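Local coordinates for peptidase M28 (Shewanella amazonensis SB2B, PDB 3IIB), which probably acts as a zinc-dependent dipeptidase or carboxypeptidase of the M28 family, most likely as a homodimer, at residues A[327-332]-A[373-378]; A[83-88]-A[210-215]; A[91-96]-A[182-187]; A[32-37]-A[45-50]. All coordinates share one frame; numbering follows the deposited sequence.

Contact 1 of 4, residues A[327-332]-A[373-378]. With ZN (zinc ion), chain C.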
# COMPACT_ATOMS: atom_id res chain seq x y z
N ALA A 327 -9.98 -18.99 29.49
CA ALA A 327 -8.92 -18.52 28.62
C ALA A 327 -9.46 -17.66 27.48
O ALA A 327 -10.55 -17.93 27.00
CB ALA A 327 -8.17 -19.73 28.00
N ALA A 328 -8.70 -16.64 27.04
CA ALA A 328 -9.06 -15.76 25.92
C ALA A 328 -7.80 -15.25 25.26
O ALA A 328 -6.75 -15.18 25.90
CB ALA A 328 -9.95 -14.57 26.35
N GLU A 329 -7.91 -14.94 23.98
CA GLU A 329 -6.76 -14.46 23.20
C GLU A 329 -7.15 -13.29 22.30
O GLU A 329 -8.17 -13.34 21.62
CB GLU A 329 -6.17 -15.55 22.35
CG GLU A 329 -5.06 -15.04 21.46
CD GLU A 329 -4.30 -16.13 20.70
OE1 GLU A 329 -4.97 -16.97 20.08
OE2 GLU A 329 -3.03 -16.12 20.74
N SER A 330 -6.30 -12.27 22.29
CA SER A 330 -6.41 -11.12 21.38
C SER A 330 -5.53 -11.42 20.15
O SER A 330 -4.30 -11.42 20.24
CB SER A 330 -5.94 -9.86 22.04
OG SER A 330 -6.14 -8.69 21.22
N ASP A 331 -6.17 -11.66 19.01
CA ASP A 331 -5.45 -11.88 17.73
C ASP A 331 -6.37 -11.53 16.56
O ASP A 331 -6.58 -12.34 15.66
CB ASP A 331 -4.97 -13.31 17.60
CG ASP A 331 -4.12 -13.51 16.37
OD1 ASP A 331 -3.45 -12.54 15.99
OD2 ASP A 331 -4.09 -14.61 15.81
N PHE A 332 -6.90 -10.33 16.59
CA PHE A 332 -7.63 -9.78 15.44
C PHE A 332 -7.34 -8.28 15.34
O PHE A 332 -8.24 -7.47 15.11
CB PHE A 332 -9.10 -10.14 15.56
CG PHE A 332 -9.86 -10.04 14.27
CD1 PHE A 332 -9.24 -10.18 13.04
CD2 PHE A 332 -11.24 -9.84 14.29
CE1 PHE A 332 -9.97 -10.11 11.90
CE2 PHE A 332 -11.98 -9.80 13.11
CZ PHE A 332 -11.34 -9.92 11.92
N GLY A 373 -13.06 -19.33 20.93
CA GLY A 373 -11.84 -18.79 21.46
C GLY A 373 -10.89 -18.48 20.31
O GLY A 373 -10.99 -19.03 19.21
N GLY A 374 -9.94 -17.61 20.59
CA GLY A 374 -8.91 -17.28 19.62
C GLY A 374 -8.02 -18.46 19.29
O GLY A 374 -8.07 -19.50 19.93
N PRO A 375 -7.21 -18.29 18.27
CA PRO A 375 -6.51 -19.43 17.70
C PRO A 375 -5.73 -20.27 18.70
O PRO A 375 -5.90 -21.49 18.75
CB PRO A 375 -5.56 -18.78 16.69
CG PRO A 375 -6.11 -17.49 16.40
CD PRO A 375 -7.00 -17.07 17.49
N ASP A 376 -4.88 -19.64 19.50
CA ASP A 376 -4.03 -20.39 20.42
C ASP A 376 -4.74 -21.04 21.62
O ASP A 376 -4.14 -21.89 22.30
CB ASP A 376 -2.93 -19.48 20.93
CG ASP A 376 -2.00 -19.04 19.81
OD1 ASP A 376 -1.50 -19.94 19.13
OD2 ASP A 376 -1.81 -17.81 19.61
N VAL A 377 -5.97 -20.62 21.90
CA VAL A 377 -6.77 -21.25 22.95
C VAL A 377 -7.93 -22.08 22.40
O VAL A 377 -8.74 -22.63 23.16
CB VAL A 377 -7.29 -20.20 23.98
CG1 VAL A 377 -6.12 -19.46 24.56
CG2 VAL A 377 -8.30 -19.24 23.33
N SER A 378 -7.97 -22.22 21.07
CA SER A 378 -9.14 -22.81 20.42
C SER A 378 -9.20 -24.32 20.65
O SER A 378 -10.24 -24.92 20.41
CB SER A 378 -9.14 -22.52 18.91
OG SER A 378 -8.03 -23.11 18.25
ZN ZN C . -2.56 -13.63 14.36
O HOH W 1 -10.28 -15.66 22.63
O HOH W 2 -4.57 -13.28 13.13
O HOH W 3 -2.10 -14.96 13.01

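Contact 2 of 4, residues A[83-88]-A[210-215]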
# COMPACT_ATOMS: atom_id res chain seq x y z
N LEU A 83 4.68 -12.47 -19.08
CA LEU A 83 5.49 -12.52 -20.31
C LEU A 83 4.67 -12.25 -21.56
O LEU A 83 5.19 -11.67 -22.53
CB LEU A 83 6.21 -13.88 -20.45
CG LEU A 83 7.16 -14.28 -19.31
CD1 LEU A 83 7.75 -15.68 -19.60
CD2 LEU A 83 8.28 -13.28 -19.14
N SER A 84 3.41 -12.65 -21.52
CA SER A 84 2.49 -12.46 -22.63
C SER A 84 1.06 -12.59 -22.13
O SER A 84 0.79 -13.29 -21.16
CB SER A 84 2.79 -13.45 -23.77
OG SER A 84 2.60 -14.77 -23.35
N PRO A 85 0.10 -11.90 -22.80
CA PRO A 85 0.21 -11.11 -24.05
C PRO A 85 0.94 -9.74 -23.96
O PRO A 85 1.54 -9.31 -24.93
CB PRO A 85 -1.24 -10.89 -24.42
CG PRO A 85 -1.99 -10.93 -23.11
CD PRO A 85 -1.26 -11.88 -22.25
N PHE A 86 0.87 -9.08 -22.81
CA PHE A 86 1.40 -7.74 -22.63
C PHE A 86 2.38 -7.80 -21.47
O PHE A 86 1.95 -7.96 -20.31
CB PHE A 86 0.27 -6.77 -22.28
CG PHE A 86 -0.91 -6.87 -23.21
CD1 PHE A 86 -0.76 -6.61 -24.57
CD2 PHE A 86 -2.15 -7.28 -22.74
CE1 PHE A 86 -1.82 -6.73 -25.42
CE2 PHE A 86 -3.21 -7.38 -23.60
CZ PHE A 86 -3.05 -7.12 -24.93
N PRO A 87 3.68 -7.68 -21.76
CA PRO A 87 4.61 -7.94 -20.69
C PRO A 87 4.52 -6.88 -19.59
O PRO A 87 4.54 -5.70 -19.89
CB PRO A 87 5.97 -7.88 -21.39
CG PRO A 87 5.69 -8.14 -22.79
CD PRO A 87 4.38 -7.56 -23.06
N GLN A 88 4.48 -7.31 -18.34
CA GLN A 88 4.38 -6.40 -17.22
C GLN A 88 4.93 -7.03 -15.95
O GLN A 88 4.79 -8.24 -15.75
CB GLN A 88 2.92 -6.09 -16.95
CG GLN A 88 2.24 -5.30 -17.99
CD GLN A 88 1.19 -4.39 -17.46
OE1 GLN A 88 1.36 -3.83 -16.40
NE2 GLN A 88 0.14 -4.14 -18.25
N ASN A 210 -6.71 -10.83 -14.90
CA ASN A 210 -8.11 -11.01 -15.31
C ASN A 210 -8.44 -10.19 -16.57
O ASN A 210 -9.09 -10.70 -17.48
CB ASN A 210 -9.08 -10.59 -14.20
CG ASN A 210 -9.28 -11.67 -13.12
OD1 ASN A 210 -9.00 -12.86 -13.31
ND2 ASN A 210 -9.84 -11.24 -11.98
N ALA A 211 -8.00 -8.93 -16.61
CA ALA A 211 -8.24 -8.03 -17.76
C ALA A 211 -7.65 -8.59 -19.07
O ALA A 211 -8.22 -8.43 -20.15
CB ALA A 211 -7.64 -6.66 -17.46
N MSE A 212 -6.49 -9.23 -18.97
CA MSE A 212 -5.91 -9.91 -20.13
C MSE A 212 -6.68 -11.17 -20.56
O MSE A 212 -6.84 -11.40 -21.76
CB MSE A 212 -4.46 -10.26 -19.81
CG MSE A 212 -3.57 -9.04 -19.80
SE MSE A 212 -1.71 -9.47 -19.58
CE MSE A 212 -1.12 -7.73 -18.88
N LEU A 213 -7.10 -11.99 -19.58
CA LEU A 213 -7.90 -13.17 -19.83
C LEU A 213 -9.23 -12.80 -20.44
O LEU A 213 -9.73 -13.52 -21.29
CB LEU A 213 -8.12 -13.97 -18.54
CG LEU A 213 -6.85 -14.61 -17.95
CD1 LEU A 213 -7.18 -15.14 -16.53
CD2 LEU A 213 -6.27 -15.71 -18.85
N LYS A 214 -9.79 -11.67 -20.01
CA LYS A 214 -11.07 -11.19 -20.55
C LYS A 214 -10.95 -10.79 -22.01
O LYS A 214 -11.97 -10.67 -22.69
CB LYS A 214 -11.65 -10.00 -19.74
CG LYS A 214 -12.34 -10.39 -18.45
CD LYS A 214 -13.13 -9.23 -17.85
N ARG A 215 -9.73 -10.58 -22.49
CA ARG A 215 -9.49 -10.31 -23.89
C ARG A 215 -9.33 -11.60 -24.71
O ARG A 215 -8.94 -11.54 -25.88
CB ARG A 215 -8.24 -9.45 -24.05
CG ARG A 215 -8.48 -8.00 -23.65
CD ARG A 215 -7.14 -7.32 -23.30
NE ARG A 215 -7.19 -5.86 -23.34
CZ ARG A 215 -7.70 -5.08 -22.39
NH1 ARG A 215 -8.18 -5.57 -21.25
NH2 ARG A 215 -7.66 -3.77 -22.54

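Contact 3 of 4, residues A[91-96]-A[182-187]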
# COMPACT_ATOMS: atom_id res chain seq x y z
N VAL A 91 3.81 -8.03 -8.50
CA VAL A 91 4.29 -7.90 -7.12
C VAL A 91 3.78 -9.19 -6.46
O VAL A 91 2.58 -9.48 -6.44
CB VAL A 91 3.79 -6.64 -6.38
CG1 VAL A 91 3.96 -6.79 -4.86
CG2 VAL A 91 4.56 -5.35 -6.91
N VAL A 92 4.72 -9.99 -6.02
CA VAL A 92 4.47 -11.36 -5.62
C VAL A 92 5.18 -11.60 -4.30
O VAL A 92 6.20 -10.98 -4.02
CB VAL A 92 4.96 -12.36 -6.71
CG1 VAL A 92 6.47 -12.33 -6.87
CG2 VAL A 92 4.51 -13.77 -6.44
N THR A 93 4.69 -12.56 -3.54
CA THR A 93 5.45 -13.11 -2.43
C THR A 93 5.20 -14.62 -2.31
O THR A 93 4.11 -15.11 -2.59
CB THR A 93 5.10 -12.38 -1.11
OG1 THR A 93 6.11 -12.67 -0.13
CG2 THR A 93 3.73 -12.80 -0.61
N ALA A 94 6.21 -15.35 -1.86
CA ALA A 94 6.07 -16.78 -1.64
C ALA A 94 5.04 -16.99 -0.52
O ALA A 94 5.01 -16.22 0.47
CB ALA A 94 7.43 -17.41 -1.22
N LEU A 95 4.25 -18.04 -0.66
CA LEU A 95 3.47 -18.55 0.45
C LEU A 95 4.43 -19.18 1.45
O LEU A 95 5.44 -19.75 1.07
CB LEU A 95 2.40 -19.54 -0.02
CG LEU A 95 1.39 -18.95 -1.01
CD1 LEU A 95 0.23 -19.97 -1.28
CD2 LEU A 95 0.87 -17.59 -0.55
N GLY A 96 4.10 -19.04 2.73
CA GLY A 96 4.93 -19.56 3.80
C GLY A 96 5.16 -21.05 3.69
O GLY A 96 4.23 -21.81 3.72
N ALA A 182 1.57 -7.99 -1.67
CA ALA A 182 1.36 -9.42 -1.72
C ALA A 182 1.28 -9.97 -0.28
O ALA A 182 2.12 -9.63 0.59
CB ALA A 182 2.42 -10.12 -2.57
N HIS A 183 0.22 -10.75 -0.03
CA HIS A 183 -0.04 -11.29 1.30
C HIS A 183 0.52 -12.72 1.37
O HIS A 183 0.19 -13.57 0.54
CB HIS A 183 -1.53 -11.37 1.60
CG HIS A 183 -2.27 -10.08 1.63
ND1 HIS A 183 -3.03 -9.69 2.73
CD2 HIS A 183 -2.42 -9.11 0.70
CE1 HIS A 183 -3.63 -8.55 2.45
NE2 HIS A 183 -3.27 -8.17 1.23
N THR A 184 1.40 -12.95 2.34
CA THR A 184 1.93 -14.29 2.61
C THR A 184 1.04 -15.01 3.63
O THR A 184 -0.09 -14.59 3.90
CB THR A 184 3.43 -14.22 3.05
OG1 THR A 184 4.02 -15.52 2.95
CG2 THR A 184 3.66 -13.52 4.46
N GLY A 185 1.56 -16.11 4.19
CA GLY A 185 0.83 -16.91 5.17
C GLY A 185 1.08 -18.38 4.92
O GLY A 185 1.60 -18.77 3.85
N MSE A 186 0.72 -19.19 5.90
CA MSE A 186 1.12 -20.58 5.91
C MSE A 186 0.39 -21.31 4.79
O MSE A 186 -0.79 -21.03 4.43
CB MSE A 186 0.81 -21.21 7.26
CG MSE A 186 1.32 -22.57 7.43
SE MSE A 186 3.12 -22.50 7.61
CE MSE A 186 3.15 -24.29 8.35
N MSE A 187 1.12 -22.25 4.21
CA MSE A 187 0.50 -23.26 3.38
C MSE A 187 1.13 -24.60 3.75
O MSE A 187 2.18 -24.65 4.43
CB MSE A 187 0.74 -22.96 1.94
CG MSE A 187 2.15 -22.81 1.65
SE MSE A 187 2.63 -23.61 -0.02
CE MSE A 187 2.06 -25.25 0.22

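Contact 4 of 4, residues A[32-37]-A[45-50]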
# COMPACT_ATOMS: atom_id res chain seq x y z
N VAL A 32 9.62 -1.64 16.87
CA VAL A 32 10.90 -0.94 16.65
C VAL A 32 12.12 -1.78 17.06
O VAL A 32 13.07 -1.90 16.28
CB VAL A 32 10.94 0.42 17.37
CG1 VAL A 32 12.36 1.09 17.24
CG2 VAL A 32 9.81 1.32 16.86
N GLU A 33 12.06 -2.38 18.26
CA GLU A 33 13.24 -3.04 18.83
C GLU A 33 13.44 -4.51 18.38
O GLU A 33 14.51 -5.08 18.61
CB GLU A 33 13.19 -2.96 20.35
CG GLU A 33 13.09 -1.52 20.92
CD GLU A 33 12.71 -1.51 22.38
OE1 GLU A 33 13.09 -2.47 23.07
OE2 GLU A 33 11.94 -0.61 22.84
N VAL A 34 12.42 -5.07 17.76
CA VAL A 34 12.44 -6.39 17.16
C VAL A 34 12.06 -6.34 15.72
O VAL A 34 12.83 -6.81 14.89
CB VAL A 34 11.51 -7.38 17.92
CG1 VAL A 34 11.67 -8.82 17.40
CG2 VAL A 34 11.81 -7.32 19.42
N GLY A 35 10.88 -5.82 15.40
CA GLY A 35 10.38 -5.88 14.04
C GLY A 35 9.76 -7.24 13.72
O GLY A 35 9.28 -7.94 14.63
N PRO A 36 9.78 -7.65 12.44
CA PRO A 36 9.16 -8.92 12.08
C PRO A 36 9.85 -10.04 12.81
O PRO A 36 11.07 -9.98 12.99
CB PRO A 36 9.39 -9.02 10.57
CG PRO A 36 10.51 -8.13 10.29
CD PRO A 36 10.47 -7.02 11.29
N ARG A 37 9.11 -11.06 13.23
CA ARG A 37 9.70 -12.15 14.04
C ARG A 37 9.08 -13.50 13.63
O ARG A 37 8.27 -14.12 14.34
CB ARG A 37 9.53 -11.85 15.54
CG ARG A 37 8.15 -11.41 15.89
CD ARG A 37 8.04 -10.20 16.75
NE ARG A 37 6.62 -9.90 16.88
CZ ARG A 37 5.99 -8.90 16.29
NH1 ARG A 37 6.64 -7.99 15.56
NH2 ARG A 37 4.67 -8.81 16.43
N LYS A 45 14.38 -15.57 18.52
CA LYS A 45 15.03 -15.37 19.81
C LYS A 45 15.04 -13.91 20.25
O LYS A 45 14.87 -13.64 21.43
CB LYS A 45 16.46 -15.92 19.79
CG LYS A 45 17.23 -15.67 21.07
CD LYS A 45 18.57 -16.42 21.02
CE LYS A 45 19.22 -16.56 22.40
NZ LYS A 45 19.08 -15.46 23.40
N VAL A 46 15.27 -12.99 19.31
CA VAL A 46 15.20 -11.53 19.62
C VAL A 46 13.87 -11.14 20.24
O VAL A 46 13.86 -10.43 21.24
CB VAL A 46 15.57 -10.65 18.40
CG1 VAL A 46 15.44 -9.14 18.71
CG2 VAL A 46 17.03 -11.03 17.88
N ALA A 47 12.76 -11.64 19.69
CA ALA A 47 11.43 -11.33 20.21
C ALA A 47 11.22 -11.95 21.59
O ALA A 47 10.69 -11.30 22.51
CB ALA A 47 10.36 -11.80 19.23
N VAL A 48 11.68 -13.21 21.77
CA VAL A 48 11.56 -13.86 23.07
C VAL A 48 12.35 -13.06 24.14
O VAL A 48 11.83 -12.83 25.25
CB VAL A 48 11.99 -15.38 22.98
CG1 VAL A 48 12.27 -15.95 24.38
CG2 VAL A 48 10.96 -16.16 22.17
N ASP A 49 13.59 -12.68 23.82
CA ASP A 49 14.44 -12.00 24.78
C ASP A 49 13.79 -10.63 25.09
O ASP A 49 13.73 -10.20 26.25
CB ASP A 49 15.85 -11.86 24.26
CG ASP A 49 16.61 -13.18 24.28
OD1 ASP A 49 16.15 -14.10 24.97
OD2 ASP A 49 17.63 -13.30 23.58
N TRP A 50 13.21 -10.01 24.07
CA TRP A 50 12.56 -8.70 24.25
C TRP A 50 11.39 -8.84 25.22
O TRP A 50 11.20 -8.00 26.08
CB TRP A 50 12.10 -8.13 22.90
CG TRP A 50 11.12 -6.99 23.06
CD1 TRP A 50 11.43 -5.67 23.10
CD2 TRP A 50 9.71 -7.09 23.21
NE1 TRP A 50 10.28 -4.92 23.28
CE2 TRP A 50 9.21 -5.77 23.32
CE3 TRP A 50 8.79 -8.16 23.21
CZ2 TRP A 50 7.85 -5.50 23.49
CZ3 TRP A 50 7.43 -7.89 23.38
CH2 TRP A 50 6.97 -6.56 23.52

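Contact 1 of 4, residues A[327-332]-A[373-378]
The carboxylate of E329 reaches to the short 3-10 turn 375-377 and takes the backbone N-H of D376. E329 CG lies anti to the backbone N (chi1 176°) and the chain stays extended, which carries the acid straight from the strand segment to the turn. D376 N meets E329 OE1 at 2.7 Å, on the syn side and 23° out of the carboxylate plane, while the ring atom CD of P375 lies 3.3 Å from the same OE1. This is the tight part of the contact: a CB at G374 would run into E329 CB, so the missing side chain lets the turn come this close. Next to it, A327 CB touches V377 CG1 at 4.0 Å, and a water accepts from both E329 N and G374 N. The side toward the metal is looser. D331 OD2 only brushes P375 CG at 3.6 Å and, with OD1, binds a zinc ion; two waters fill further positions on this metal, and H257 and D269 are its other protein ligands. Strand 324-329 lies beside strand 247-257 in the main sheet, Y300 of strand 293-300 packs against E329, D376 and V377, and E303 touches D331, P375 and D376.

Contact 2 of 4, residues A[83-88]-A[210-215]
With CG turned anti to the carbonyl carbon in both residues (chi1 -50° in F86, -73° in M212), the phenyl ring and the selenomethionine side chain slide past each other in opposite directions, and the M212 chain runs extended beyond CG. The result is a Met-aromatic contact between the turn of a beta hairpin, strands 62-84 and 88-94, and the end of helix 203-213. M212 SE stands 5.1 Å from the centroid of the F86 ring, obliquely placed, while M212 CG comes to the ring edge, 3.7 Å from F86 CD2. R215 CD joins it at that edge, close to CE2. P85, preceded by a cis peptide bond, touches both residues: its CB sits over the centre of one F86 face, and its CD lies 3.6 Å from M212 SE. An alanine in place of F86 would probably open a gap beside M212 CG and R215 CD and leave the selenium with the proline alone as its apolar neighbour from the turn. The polar ends here look to the second subunit: Q88 NE2 bonds to T31 O and R215 NH2 forms salt bridges with E28 and E33, all of that neighbouring chain. Just past the helix, R215 NH1 donates back to A211 O at 3.1 Å, the oxygen lying in the guanidinium plane but the donor standing well above the plane of the carbonyl.

Contact 3 of 4, residues A[91-96]-A[182-187]
A182 CB nestles against T93, 3.5 Å from its backbone N and 3.6 Å from T93 CG2, and starts a run of contacts between two segments that travel in nearly the same direction. Next comes T184, whose OG1 is anti to the backbone N (chi1 -164°) and thereby aimed at the neighbouring segment; it donates to A94 O at 2.8 Å, in the carbonyl plane. Beyond this the backbones join directly in a single parallel bridge: G96 N bonds to G185 O at 2.8 Å, arriving above the carbonyl plane, and M187 N returns a longer bond of 3.2 Å to G96 O. L95 CB packs on M187 CG at 3.7 Å. A side chain at G96 would press on G185 O, so the glycine permits this close approach.

A second shell fixes the polar groups. R75 donates through NH1 to A94 O and through NH2 to T184 OG1, binding that pair together, and T93 OG1 is held by E263. A valine at T184 would probably take from A94 O one of its donors and leave R75 NH2 without its hydroxyl mate. H183, pointing away, bonds to D177, and strand 198-201 is bonded to V91, T93 and L95 through the backbone. Finally, T184 O receives ND1 of H402, a zinc ligand. A backbone carbonyl bonded to the imidazole of a metal-binding histidine is a common second-shell arrangement of zinc sites, and here it ties the loop segment 182-187, seated on strand 88-94, to the dinuclear centre of an M28 peptidase.

Contact 4 of 4, residues A[32-37]-A[45-50]
R37 lays its aliphatic chain along A47, in a pair of successive helices joined by a short loop that leaves helix 22-33 and folds back on helix 42-57. Its CB begins 3.8 Å from A47 CB; CG, set between the backbone N and the carbonyl carbon (chi1 47°), stays beside the same methyl, and CD meets it again at 3.8 Å. Past this apolar stem the guanidinium is bonded to carbonyl oxygens: NE to L258 O, NH2 to G266 O, and NH1 to both T265 O and G35 O. The last bond, 2.8 Å from R37 NH1 to G35 O, lies in the guanidinium plane and closes the loop on itself. With all three nitrogens engaged, the rotation of the group is fixed.

V34, the first residue past the helix, wedges between three side chains of 42-57. Its CG1 touches A47 CB at 3.7 Å and also reaches V46 CG1, and its CG2 presses on W50 CB at 3.6 Å. W50 also packs on I26 and L30 of helix 22-33. S29 OG holds both E33 OE2 and W50 NE1, so the acid and the indole share one hydroxyl, and E33 OE1 comes to the indole edge, near its plane, 3.6 Å from W50 CD1.

Overall arrangement
Contacts 1, 3 and 4 gather round the dinuclear zinc centre with their nearest atoms about 9 to 11 Å apart. Contact 1 supplies a metal ligand, D331; contact 3 lies one shell out, G185 being about 7 Å from a zinc ion, and in contact 4 the side chain of R37 is about 9 Å from one. Contact 2 stands apart, its centre 42 Å from that of contact 1, though its hairpin strand continues into 91-96 of contact 3. Across the dimer, however, contact 2 of one subunit packs on contact 4 of the other, through the salt bridge of R215 to E33 and F86 against E33, consistent with the dimer probably being the active form.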